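Local coordinates for alanine racemase, biosynthetic (Pseudomonas aeruginosa PAO1, PDB 6A2F), which is a pyridoxal-phosphate enzyme of the alanine racemase family, built from an N-terminal TIM-barrel domain and a C-terminal domain rich in beta strands, at residues A[1-5]-A[270-275]; A[277-283]-A[296-300]; A[286-290]-A[320-324]. All blocks are in the same frame, centred on the assembly; numbering follows the deposited sequence.

Interaction 1: residues A[1-5]-A[270-275]; sequences MRPLV and SCGYAD. With DLY (D-lysine), chain D.
Arg-2 and Asp-275 form a buried salt bridge that pins the N-terminal end of the chain, which leads into strand 4-8, to the loop leaving strand 264-269 in the C-terminal domain. The guanidinium meets the carboxylate end-on, each terminal nitrogen taking its own oxygen. NH2 of Arg-2 reaches the syn lone pair of Asp-275 OD2 at 2.8 Å, in the guanidinium plane and nearly straight (173°). NH1 of Arg-2 lies 2.7 Å from Asp-275 OD1, but out of the carboxylate plane, and the planes of the two groups are 24° apart. CG of Arg-2 is anti to the backbone N (chi1 -168°) and the chain runs extended to NE, which carries the guanidinium out to the loop. There the carbonyl oxygen of Ser-270 sits over one face, toward the rim.

Gly-272 N donates to the anti lone pair of Asp-275 OD2 at 2.7 Å, while Arg-351 makes a salt bridge with OD1; with two arginines bonded to it, the carboxylate is probably held ionised. Leu-4 packs against the same carboxylate: its CD2 lies 3.3 Å from Asp-275 CG, and its CD1 packs on Cys-271 CB at 4.0 Å. Ser-270 OG donates to Pro-3 O at 2.6 Å from above the carbonyl plane. Pro-3 itself centres an inverse gamma turn. Further along the loop Tyr-273 OH receives a hydrogen bond from NZ of the bound D-lysine, 2.6 Å away, with NZ at the ring edge.

Glu-62 of the second subunit accepts a hydrogen bond from Arg-2 N. Strand 234-246 pairs antiparallel with both 4-8 and 264-269; Leu-4 rests on its Leu-236 and Ala-238.

Interaction 2: residues A[277-283]-A[296-300]; sequences YPRTAPA and LAGRV. With ACT (acetate ion), chain E.
Val-300 leans into the type I turn of 278-281, and with Leu-296 and Arg-279 it accounts for most of this contact between two irregular loops of the C-terminal domain. Its CB lies 3.5 Å from the carbonyl oxygen of Arg-279. CG1 is anti to the backbone N (chi1 179°), which turns CG2 inward to Ala-281 CB at 4.0 Å and to the Tyr-277 ring. The Val-300 and Tyr-277 side chains cross at about a right angle.

Leu-296 and Tyr-277 point at each other from opposite directions. CD1 of Leu-296 does the touching, 3.7 Å from Ala-281 CB and 3.9 Å from Tyr-277 OH, and Leu-296 also packs on Leu-305 and Val-307 of strand 305-308.

Arg-279 works at the polar end, where its side chain comes within about 5 Å of the bound D-lysine. Its extended chain brings NH2 to OXT of an acetate ion, probably from the crystallisation liquor, at 2.6 Å with an N-H...O angle of 158°, the acetate lying at the guanidinium edge. Arg-299 lies alongside, its CD 3.3 Å from acetate OXT. On the second subunit, Thr-339 takes a hydrogen bond from Arg-279 NH1 and Glu-343 one from Arg-279 N.

The backbones are joined by a water rather than directly: it donates to Arg-279 O and Ala-281 O and accepts from Val-300 N at 2.9 Å. The contact thus pairs an apolar cluster with a single water-bridged backbone link, and the anion bound by Arg-279 would offset the closeness of the two arginines.

Interaction 3: residues A[286-290]-A[320-324]; sequences PVLVG and PVELW
Leu-288 and Glu-322 face each other as a hydrogen-bonded antiparallel pair, each donating its N-H to the other's carbonyl. The bond from Leu-288 N to Glu-322 O is 3.1 Å, and the return bond from Glu-322 N to Leu-288 O is 2.9 Å. One pair further on, Val-289 and Val-321 form a non-hydrogen-bonded bridge, beyond which Gly-290 N donates to Pro-320 O at 3.0 Å. Gly-290 has positive phi, and the chain leaves the strand here.

On one face Leu-288 and Glu-322 run side by side, their CB atoms 3.8 Å apart. The glutamate stretches outward beyond CG, taking its carboxylate alongside the leucine to the backbone N-H groups of Gly-327 and Leu-328, which both donate to OE1.

Val-321 and Val-289 occupy the other face. There Val-287 CG2 meets Val-321 CG1 at 3.7 Å and Leu-323 CD1 at 3.6 Å. At Leu-323 the chain turns a corner, and a water carries the connection on by donating to both Pro-286 O (2.7 Å) and Leu-323 O (3.0 Å).

Strand 320-322 is flanked by 286-289 and by 234-246, both antiparallel to it, while 286-289 pairs in turn with 292-296. Pro-286 packs on helix 330-336, and Val-287 reaches Val-307 of strand 305-308.

From the N terminus, interaction 1 comes first and closes the longest loop: 264 residues, including the parallel strands and most helices, separate residues 1-5 from 270-275. Only then does the chain open interaction 2 at 277-283. Interaction 3 opens at 286-290 before 296-300 closes interaction 2, and closes at 320-324, so these two cross while interaction 1 stands in series with both. All three meet physically. Tyr-273 packs on Arg-279, Cys-271 on Leu-323, and Tyr-277 on Leu-323 and Trp-324. Together they tie the N-terminal strand, the loops beside the D-lysine and the subunit interface, and the strands of the mixed sheet.

Interaction 1: residues A[1-5]-A[270-275]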
ATOM      1  N   MET A   1      16.904 -14.746   3.763  1.00 17.32           N
ATOM      2  CA  MET A   1      15.684 -13.892   3.691  1.00 17.20           C
ATOM      3  C   MET A   1      15.538 -13.226   2.327  1.00 16.42           C
ATOM      4  O   MET A   1      16.508 -13.117   1.573  1.00 16.25           O
ATOM      5  CB  MET A   1      15.667 -12.836   4.815  1.00 18.07           C
ATOM      6  CG  MET A   1      16.832 -11.860   4.832  1.00 18.91           C
ATOM      7  SD  MET A   1      16.440 -10.331   5.724  1.00 20.52           S
ATOM      8  CE  MET A   1      18.085  -9.799   6.196  1.00 20.88           C
ATOM      9  N   ARG A   2      14.316 -12.798   2.015  1.00 15.32           N
ATOM     10  CA  ARG A   2      14.049 -12.005   0.822  1.00 14.49           C
ATOM     11  C   ARG A   2      14.857 -10.693   0.905  1.00 13.84           C
ATOM     12  O   ARG A   2      14.790  -9.988   1.914  1.00 13.56           O
ATOM     13  CB  ARG A   2      12.544 -11.733   0.697  1.00 14.39           C
ATOM     14  CG  ARG A   2      12.108 -11.168  -0.647  1.00 14.25           C
ATOM     15  CD  ARG A   2      10.594 -11.175  -0.794  1.00 14.13           C
ATOM     16  NE  ARG A   2      10.150 -10.434  -1.979  1.00 14.01           N
ATOM     17  CZ  ARG A   2       9.556  -9.244  -1.952  1.00 13.89           C
ATOM     18  NH1 ARG A   2       9.319  -8.635  -0.797  1.00 13.99           N
ATOM     19  NH2 ARG A   2       9.196  -8.658  -3.084  1.00 13.71           N
ATOM     20  N   PRO A   3      15.635 -10.374  -0.146  1.00 13.25           N
ATOM     21  CA  PRO A   3      16.477  -9.183  -0.092  1.00 12.84           C
ATOM     22  C   PRO A   3      15.675  -7.902  -0.316  1.00 12.51           C
ATOM     23  O   PRO A   3      15.731  -7.305  -1.395  1.00 12.37           O
ATOM     24  CB  PRO A   3      17.498  -9.406  -1.219  1.00 12.96           C
ATOM     25  CG  PRO A   3      17.028 -10.597  -1.998  1.00 13.13           C
ATOM     26  CD  PRO A   3      15.696 -11.030  -1.461  1.00 13.16           C
ATOM     27  N   LEU A   4      14.917  -7.510   0.705  1.00 12.14           N
ATOM     28  CA  LEU A   4      14.193  -6.245   0.712  1.00 11.87           C
ATOM     29  C   LEU A   4      14.065  -5.720   2.132  1.00 11.75           C
ATOM     30  O   LEU A   4      13.459  -6.364   3.000  1.00 11.73           O
ATOM     31  CB  LEU A   4      12.811  -6.379   0.069  1.00 11.81           C
ATOM     32  CG  LEU A   4      12.004  -5.081  -0.001  1.00 11.76           C
ATOM     33  CD1 LEU A   4      12.604  -4.102  -1.000  1.00 11.76           C
ATOM     34  CD2 LEU A   4      10.567  -5.389  -0.365  1.00 11.74           C
ATOM     35  N   VAL A   5      14.646  -4.546   2.357  1.00 11.54           N
ATOM     36  CA  VAL A   5      14.696  -3.941   3.684  1.00 11.45           C
ATOM     37  C   VAL A   5      14.459  -2.432   3.601  1.00 11.33           C
ATOM     38  O   VAL A   5      15.037  -1.744   2.753  1.00 11.23           O
ATOM     39  CB  VAL A   5      16.040  -4.237   4.404  1.00 11.37           C
ATOM     40  CG1 VAL A   5      16.132  -3.488   5.721  1.00 11.35           C
ATOM     41  CG2 VAL A   5      16.215  -5.728   4.655  1.00 11.28           C
ATOM     42  N   SER A 270      13.956  -7.561  -6.380  1.00 13.51           N
ATOM     43  CA  SER A 270      13.138  -8.132  -5.313  1.00 13.03           C
ATOM     44  C   SER A 270      12.260  -7.087  -4.615  1.00 12.76           C
ATOM     45  O   SER A 270      12.355  -6.878  -3.396  1.00 12.64           O
ATOM     46  CB  SER A 270      14.041  -8.840  -4.301  1.00 13.04           C
ATOM     47  OG  SER A 270      15.084  -7.979  -3.874  1.00 12.98           O
ATOM     48  N   CYS A 271      11.409  -6.433  -5.401  1.00 12.51           N
ATOM     49  CA  CYS A 271      10.455  -5.443  -4.897  1.00 12.29           C
ATOM     50  C   CYS A 271       9.302  -5.314  -5.877  1.00 12.03           C
ATOM     51  O   CYS A 271       9.522  -5.223  -7.078  1.00 12.04           O
ATOM     52  CB  CYS A 271      11.123  -4.077  -4.692  1.00 12.21           C
ATOM     53  SG  CYS A 271      10.028  -2.815  -3.988  1.00 12.31           S
ATOM     54  N   GLY A 272       8.078  -5.314  -5.359  1.00 11.85           N
ATOM     55  CA  GLY A 272       6.884  -5.187  -6.192  1.00 11.66           C
ATOM     56  C   GLY A 272       5.781  -4.415  -5.505  1.00 11.56           C
ATOM     57  O   GLY A 272       5.973  -3.901  -4.401  1.00 11.51           O
ATOM     58  N   TYR A 273       4.614  -4.342  -6.142  1.00 11.64           N
ATOM     59  CA  TYR A 273       3.533  -3.489  -5.632  1.00 11.71           C
ATOM     60  C   TYR A 273       2.945  -3.916  -4.283  1.00 11.74           C
ATOM     61  O   TYR A 273       2.383  -3.088  -3.568  1.00 11.76           O
ATOM     62  CB  TYR A 273       2.438  -3.211  -6.679  1.00 11.73           C
ATOM     63  CG  TYR A 273       1.714  -4.412  -7.246  1.00 11.85           C
ATOM     64  CD1 TYR A 273       0.771  -5.112  -6.491  1.00 11.82           C
ATOM     65  CD2 TYR A 273       1.943  -4.827  -8.559  1.00 11.89           C
ATOM     66  CE1 TYR A 273       0.102  -6.206  -7.021  1.00 11.84           C
ATOM     67  CE2 TYR A 273       1.271  -5.915  -9.098  1.00 11.87           C
ATOM     68  CZ  TYR A 273       0.356  -6.601  -8.325  1.00 11.90           C
ATOM     69  OH  TYR A 273      -0.304  -7.683  -8.861  1.00 11.99           O
ATOM     70  N   ALA A 274       3.094  -5.192  -3.928  1.00 11.64           N
ATOM     71  CA  ALA A 274       2.680  -5.670  -2.608  1.00 11.57           C
ATOM     72  C   ALA A 274       3.645  -5.247  -1.498  1.00 11.51           C
ATOM     73  O   ALA A 274       3.323  -5.352  -0.318  1.00 11.46           O
ATOM     74  CB  ALA A 274       2.505  -7.179  -2.615  1.00 11.59           C
ATOM     75  N   ASP A 275       4.830  -4.780  -1.878  1.00 11.61           N
ATOM     76  CA  ASP A 275       5.772  -4.207  -0.921  1.00 11.75           C
ATOM     77  C   ASP A 275       5.476  -2.723  -0.689  1.00 11.86           C
ATOM     78  O   ASP A 275       5.999  -2.118   0.244  1.00 11.99           O
ATOM     79  CB  ASP A 275       7.207  -4.400  -1.402  1.00 11.76           C
ATOM     80  CG  ASP A 275       7.547  -5.861  -1.658  1.00 11.89           C
ATOM     81  OD1 ASP A 275       7.436  -6.683  -0.713  1.00 11.81           O
ATOM     82  OD2 ASP A 275       7.936  -6.186  -2.805  1.00 11.88           O
TER
HETATM   83  N   DLY D 402       5.298 -12.382 -11.572  0.70 22.64           N
HETATM   84  CA  DLY D 402       4.367 -12.322 -10.402  0.70 23.02           C
HETATM   85  C   DLY D 402       5.092 -11.903  -9.145  0.70 23.09           C
HETATM   86  O   DLY D 402       5.195 -12.669  -8.188  0.70 23.32           O
HETATM   87  CB  DLY D 402       3.247 -11.333 -10.711  0.70 22.70           C
HETATM   88  CG  DLY D 402       1.893 -11.743 -10.140  0.70 22.31           C
HETATM   89  CD  DLY D 402       1.054 -10.518  -9.800  0.70 21.58           C
HETATM   90  CE  DLY D 402       0.319  -9.968 -11.017  0.70 21.20           C
HETATM   91  NZ  DLY D 402       0.649  -8.565 -11.154  0.70 20.76           N
HETATM   92  OXT DLY D 402       5.606 -10.790  -9.019  0.70 23.06           O

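Interaction 2: residues A[277-283]-A[296-300]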
ATOM      1  N   TYR A 277       5.408  -0.543  -3.577  1.00 12.08           N
ATOM      2  CA  TYR A 277       5.805   0.113  -4.813  1.00 12.10           C
ATOM      3  C   TYR A 277       4.581   0.363  -5.701  1.00 12.24           C
ATOM      4  O   TYR A 277       3.664  -0.462  -5.737  1.00 12.24           O
ATOM      5  CB  TYR A 277       6.867  -0.712  -5.554  1.00 12.01           C
ATOM      6  CG  TYR A 277       7.775   0.145  -6.410  1.00 11.92           C
ATOM      7  CD1 TYR A 277       8.920   0.731  -5.871  1.00 11.86           C
ATOM      8  CD2 TYR A 277       7.474   0.396  -7.747  1.00 11.85           C
ATOM      9  CE1 TYR A 277       9.742   1.534  -6.642  1.00 11.84           C
ATOM     10  CE2 TYR A 277       8.291   1.198  -8.524  1.00 11.85           C
ATOM     11  CZ  TYR A 277       9.424   1.764  -7.964  1.00 11.84           C
ATOM     12  OH  TYR A 277      10.237   2.562  -8.730  1.00 11.85           O
ATOM     13  N   PRO A 278       4.539   1.520  -6.390  1.00 12.33           N
ATOM     14  CA  PRO A 278       3.408   1.775  -7.299  1.00 12.33           C
ATOM     15  C   PRO A 278       3.375   0.779  -8.451  1.00 12.42           C
ATOM     16  O   PRO A 278       4.371   0.633  -9.161  1.00 12.50           O
ATOM     17  CB  PRO A 278       3.687   3.185  -7.824  1.00 12.26           C
ATOM     18  CG  PRO A 278       4.504   3.824  -6.749  1.00 12.37           C
ATOM     19  CD  PRO A 278       5.377   2.721  -6.207  1.00 12.31           C
ATOM     20  N   ARG A 279       2.245   0.094  -8.630  1.00 12.40           N
ATOM     21  CA  ARG A 279       2.121  -0.893  -9.705  1.00 12.44           C
ATOM     22  C   ARG A 279       2.277  -0.278 -11.093  1.00 12.62           C
ATOM     23  O   ARG A 279       2.838  -0.910 -11.994  1.00 12.64           O
ATOM     24  CB  ARG A 279       0.794  -1.649  -9.629  1.00 12.32           C
ATOM     25  CG  ARG A 279       0.587  -2.573 -10.815  1.00 12.35           C
ATOM     26  CD  ARG A 279      -0.731  -3.324 -10.801  1.00 12.28           C
ATOM     27  NE  ARG A 279      -0.907  -3.990 -12.088  1.00 12.24           N
ATOM     28  CZ  ARG A 279      -1.494  -3.440 -13.146  1.00 12.28           C
ATOM     29  NH1 ARG A 279      -1.997  -2.213 -13.083  1.00 12.31           N
ATOM     30  NH2 ARG A 279      -1.583  -4.124 -14.276  1.00 12.29           N
ATOM     31  N   THR A 280       1.778   0.947 -11.255  1.00 12.80           N
ATOM     32  CA  THR A 280       1.702   1.594 -12.569  1.00 13.16           C
ATOM     33  C   THR A 280       2.950   2.416 -12.927  1.00 13.39           C
ATOM     34  O   THR A 280       2.963   3.119 -13.940  1.00 13.26           O
ATOM     35  CB  THR A 280       0.434   2.473 -12.696  1.00 13.12           C
ATOM     36  OG1 THR A 280       0.379   3.407 -11.611  1.00 12.97           O
ATOM     37  CG2 THR A 280      -0.822   1.609 -12.674  1.00 13.22           C
ATOM     38  N   ALA A 281       3.990   2.320 -12.099  1.00 13.75           N
ATOM     39  CA  ALA A 281       5.268   2.975 -12.371  1.00 14.13           C
ATOM     40  C   ALA A 281       5.645   2.780 -13.836  1.00 14.43           C
ATOM     41  O   ALA A 281       5.868   1.649 -14.270  1.00 14.26           O
ATOM     42  CB  ALA A 281       6.358   2.428 -11.462  1.00 13.99           C
ATOM     43  N   PRO A 282       5.687   3.882 -14.607  1.00 14.84           N
ATOM     44  CA  PRO A 282       5.940   3.791 -16.043  1.00 15.25           C
ATOM     45  C   PRO A 282       7.415   3.579 -16.385  1.00 15.71           C
ATOM     46  O   PRO A 282       8.284   3.688 -15.511  1.00 15.75           O
ATOM     47  CB  PRO A 282       5.467   5.150 -16.570  1.00 15.16           C
ATOM     48  CG  PRO A 282       5.651   6.081 -15.421  1.00 15.08           C
ATOM     49  CD  PRO A 282       5.470   5.275 -14.165  1.00 14.91           C
ATOM     50  N   ALA A 283       7.674   3.267 -17.654  1.00 15.98           N
ATOM     51  CA  ALA A 283       9.023   3.195 -18.184  1.00 16.03           C
ATOM     52  C   ALA A 283       9.719   4.537 -17.954  1.00 16.14           C
ATOM     53  O   ALA A 283       9.142   5.597 -18.217  1.00 15.95           O
ATOM     54  CB  ALA A 283       8.984   2.853 -19.666  1.00 15.98           C
ATOM     55  N   LEU A 296      13.305   1.858 -15.033  1.00 17.90           N
ATOM     56  CA  LEU A 296      12.419   0.695 -15.049  1.00 17.38           C
ATOM     57  C   LEU A 296      12.079   0.247 -16.462  1.00 16.86           C
ATOM     58  O   LEU A 296      12.023   1.058 -17.389  1.00 16.54           O
ATOM     59  CB  LEU A 296      11.116   0.984 -14.294  1.00 17.47           C
ATOM     60  CG  LEU A 296      11.075   1.174 -12.776  1.00 17.70           C
ATOM     61  CD1 LEU A 296       9.648   0.981 -12.285  1.00 17.90           C
ATOM     62  CD2 LEU A 296      11.998   0.220 -12.043  1.00 17.68           C
ATOM     63  N   ALA A 297      11.841  -1.055 -16.605  1.00 16.52           N
ATOM     64  CA  ALA A 297      11.427  -1.643 -17.872  1.00 16.14           C
ATOM     65  C   ALA A 297      10.373  -2.714 -17.631  1.00 15.91           C
ATOM     66  O   ALA A 297      10.651  -3.739 -17.004  1.00 15.83           O
ATOM     67  CB  ALA A 297      12.625  -2.227 -18.604  1.00 16.04           C
ATOM     68  N   GLY A 298       9.162  -2.464 -18.121  1.00 15.69           N
ATOM     69  CA  GLY A 298       8.059  -3.414 -18.003  1.00 15.46           C
ATOM     70  C   GLY A 298       7.171  -3.127 -16.810  1.00 15.37           C
ATOM     71  O   GLY A 298       7.556  -2.377 -15.914  1.00 15.16           O
ATOM     72  N   ARG A 299       5.976  -3.720 -16.807  1.00 15.51           N
ATOM     73  CA  ARG A 299       5.033  -3.574 -15.699  1.00 15.68           C
ATOM     74  C   ARG A 299       5.630  -4.104 -14.404  1.00 15.21           C
ATOM     75  O   ARG A 299       6.251  -5.165 -14.385  1.00 15.03           O
ATOM     76  CB  ARG A 299       3.726  -4.330 -15.972  1.00 16.57           C
ATOM     77  CG  ARG A 299       2.809  -3.720 -17.022  1.00 17.57           C
ATOM     78  CD  ARG A 299       1.362  -4.123 -16.751  1.00 18.29           C
ATOM     79  NE  ARG A 299       0.469  -3.979 -17.904  1.00 18.73           N
ATOM     80  CZ  ARG A 299       0.040  -2.813 -18.396  1.00 19.55           C
ATOM     81  NH1 ARG A 299       0.439  -1.656 -17.860  1.00 19.54           N
ATOM     82  NH2 ARG A 299      -0.781  -2.801 -19.443  1.00 19.43           N
ATOM     83  N   VAL A 300       5.446  -3.347 -13.328  1.00 14.74           N
ATOM     84  CA  VAL A 300       5.747  -3.823 -11.987  1.00 14.39           C
ATOM     85  C   VAL A 300       4.733  -4.918 -11.645  1.00 14.18           C
ATOM     86  O   VAL A 300       3.532  -4.767 -11.893  1.00 14.12           O
ATOM     87  CB  VAL A 300       5.682  -2.667 -10.956  1.00 14.32           C
ATOM     88  CG1 VAL A 300       5.967  -3.161  -9.545  1.00 14.16           C
ATOM     89  CG2 VAL A 300       6.664  -1.561 -11.327  1.00 14.33           C
TER
HETATM   90  C   ACT E 403      -0.706  -7.330 -14.321  1.00 34.30           C
HETATM   91  O   ACT E 403      -0.550  -7.437 -13.081  1.00 34.35           O
HETATM   92  OXT ACT E 403      -0.349  -6.306 -14.937  1.00 33.88           O
HETATM   93  CH3 ACT E 403      -1.334  -8.453 -15.099  1.00 34.07           C
HETATM   94  O   HOH W   1       4.511  -0.648 -14.009  1.00 10.54           O

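Interaction 3: residues A[286-290]-A[320-324]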
ATOM      1  N   PRO A 286      13.032   6.241 -12.214  1.00 16.17           N
ATOM      2  CA  PRO A 286      14.433   6.070 -11.833  1.00 16.46           C
ATOM      3  C   PRO A 286      14.659   5.030 -10.735  1.00 16.82           C
ATOM      4  O   PRO A 286      13.790   4.815  -9.871  1.00 16.59           O
ATOM      5  CB  PRO A 286      14.829   7.461 -11.332  1.00 16.38           C
ATOM      6  CG  PRO A 286      13.554   8.051 -10.834  1.00 16.41           C
ATOM      7  CD  PRO A 286      12.497   7.544 -11.775  1.00 16.34           C
ATOM      8  N   VAL A 287      15.829   4.397 -10.790  1.00 16.91           N
ATOM      9  CA  VAL A 287      16.280   3.466  -9.764  1.00 17.19           C
ATOM     10  C   VAL A 287      17.813   3.520  -9.669  1.00 17.38           C
ATOM     11  O   VAL A 287      18.482   3.968 -10.608  1.00 17.35           O
ATOM     12  CB  VAL A 287      15.767   2.033 -10.049  1.00 17.21           C
ATOM     13  CG1 VAL A 287      16.782   1.223 -10.846  1.00 17.23           C
ATOM     14  CG2 VAL A 287      15.408   1.328  -8.754  1.00 17.19           C
ATOM     15  N   LEU A 288      18.366   3.091  -8.539  1.00 17.58           N
ATOM     16  CA  LEU A 288      19.818   2.962  -8.411  1.00 17.85           C
ATOM     17  C   LEU A 288      20.249   1.498  -8.371  1.00 18.13           C
ATOM     18  O   LEU A 288      19.713   0.705  -7.599  1.00 18.14           O
ATOM     19  CB  LEU A 288      20.346   3.697  -7.175  1.00 17.68           C
ATOM     20  CG  LEU A 288      20.234   5.220  -7.065  1.00 18.01           C
ATOM     21  CD1 LEU A 288      21.144   5.720  -5.952  1.00 17.84           C
ATOM     22  CD2 LEU A 288      20.570   5.928  -8.373  1.00 18.05           C
ATOM     23  N   VAL A 289      21.215   1.149  -9.219  1.00 18.52           N
ATOM     24  CA  VAL A 289      21.823  -0.181  -9.211  1.00 18.85           C
ATOM     25  C   VAL A 289      23.313  -0.008  -8.940  1.00 19.30           C
ATOM     26  O   VAL A 289      24.037   0.576  -9.749  1.00 19.94           O
ATOM     27  CB  VAL A 289      21.587  -0.942 -10.540  1.00 18.70           C
ATOM     28  CG1 VAL A 289      22.175  -2.347 -10.475  1.00 18.33           C
ATOM     29  CG2 VAL A 289      20.099  -1.003 -10.875  1.00 18.41           C
ATOM     30  N   GLY A 290      23.760  -0.499  -7.789  1.00 19.52           N
ATOM     31  CA  GLY A 290      25.139  -0.303  -7.343  1.00 19.88           C
ATOM     32  C   GLY A 290      25.489   1.164  -7.174  1.00 20.14           C
ATOM     33  O   GLY A 290      26.622   1.576  -7.431  1.00 20.19           O
ATOM     34  N   PRO A 320      23.108  -4.377  -4.915  1.00 16.67           N
ATOM     35  CA  PRO A 320      22.075  -3.629  -4.197  1.00 16.16           C
ATOM     36  C   PRO A 320      21.289  -2.701  -5.117  1.00 15.83           C
ATOM     37  O   PRO A 320      21.861  -2.086  -6.019  1.00 15.88           O
ATOM     38  CB  PRO A 320      22.876  -2.814  -3.177  1.00 16.38           C
ATOM     39  CG  PRO A 320      24.241  -2.689  -3.771  1.00 16.56           C
ATOM     40  CD  PRO A 320      24.468  -3.980  -4.500  1.00 16.59           C
ATOM     41  N   VAL A 321      19.982  -2.613  -4.890  1.00 15.39           N
ATOM     42  CA  VAL A 321      19.121  -1.726  -5.662  1.00 14.92           C
ATOM     43  C   VAL A 321      18.418  -0.756  -4.718  1.00 14.55           C
ATOM     44  O   VAL A 321      17.648  -1.181  -3.857  1.00 14.64           O
ATOM     45  CB  VAL A 321      18.077  -2.515  -6.492  1.00 15.00           C
ATOM     46  CG1 VAL A 321      17.057  -1.578  -7.127  1.00 14.91           C
ATOM     47  CG2 VAL A 321      18.757  -3.350  -7.566  1.00 15.09           C
ATOM     48  N   GLU A 322      18.693   0.537  -4.873  1.00 14.11           N
ATOM     49  CA  GLU A 322      17.980   1.563  -4.107  1.00 13.84           C
ATOM     50  C   GLU A 322      16.718   2.024  -4.844  1.00 13.58           C
ATOM     51  O   GLU A 322      16.800   2.625  -5.920  1.00 13.31           O
ATOM     52  CB  GLU A 322      18.885   2.758  -3.779  1.00 13.68           C
ATOM     53  CG  GLU A 322      18.215   3.787  -2.878  1.00 13.82           C
ATOM     54  CD  GLU A 322      19.153   4.881  -2.399  1.00 13.98           C
ATOM     55  OE1 GLU A 322      18.756   6.066  -2.449  1.00 14.06           O
ATOM     56  OE2 GLU A 322      20.282   4.566  -1.969  1.00 14.11           O
ATOM     57  N   LEU A 323      15.555   1.721  -4.266  1.00 13.33           N
ATOM     58  CA  LEU A 323      14.282   2.180  -4.821  1.00 13.23           C
ATOM     59  C   LEU A 323      14.053   3.635  -4.431  1.00 13.04           C
ATOM     60  O   LEU A 323      13.534   4.420  -5.224  1.00 13.09           O
ATOM     61  CB  LEU A 323      13.108   1.302  -4.360  1.00 13.14           C
ATOM     62  CG  LEU A 323      12.893  -0.128  -4.885  1.00 13.12           C
ATOM     63  CD1 LEU A 323      13.169  -0.278  -6.377  1.00 13.11           C
ATOM     64  CD2 LEU A 323      13.691  -1.146  -4.086  1.00 13.13           C
ATOM     65  N   TRP A 324      14.418   3.969  -3.195  1.00 12.89           N
ATOM     66  CA  TRP A 324      14.537   5.358  -2.739  1.00 12.87           C
ATOM     67  C   TRP A 324      15.311   5.447  -1.433  1.00 12.93           C
ATOM     68  O   TRP A 324      15.410   4.463  -0.703  1.00 13.16           O
ATOM     69  CB  TRP A 324      13.176   6.056  -2.614  1.00 12.69           C
ATOM     70  CG  TRP A 324      12.172   5.413  -1.690  1.00 12.54           C
ATOM     71  CD1 TRP A 324      12.166   5.440  -0.319  1.00 12.38           C
ATOM     72  CD2 TRP A 324      10.998   4.691  -2.080  1.00 12.35           C
ATOM     73  NE1 TRP A 324      11.070   4.763   0.164  1.00 12.20           N
ATOM     74  CE2 TRP A 324      10.337   4.294  -0.894  1.00 12.23           C
ATOM     75  CE3 TRP A 324      10.444   4.338  -3.318  1.00 12.31           C
ATOM     76  CZ2 TRP A 324       9.148   3.558  -0.909  1.00 12.20           C
ATOM     77  CZ3 TRP A 324       9.258   3.599  -3.333  1.00 12.40           C
ATOM     78  CH2 TRP A 324       8.624   3.221  -2.132  1.00 12.30           C
TER
HETATM   79  O   HOH W   2      12.650   3.346  -7.913  1.00  7.21           O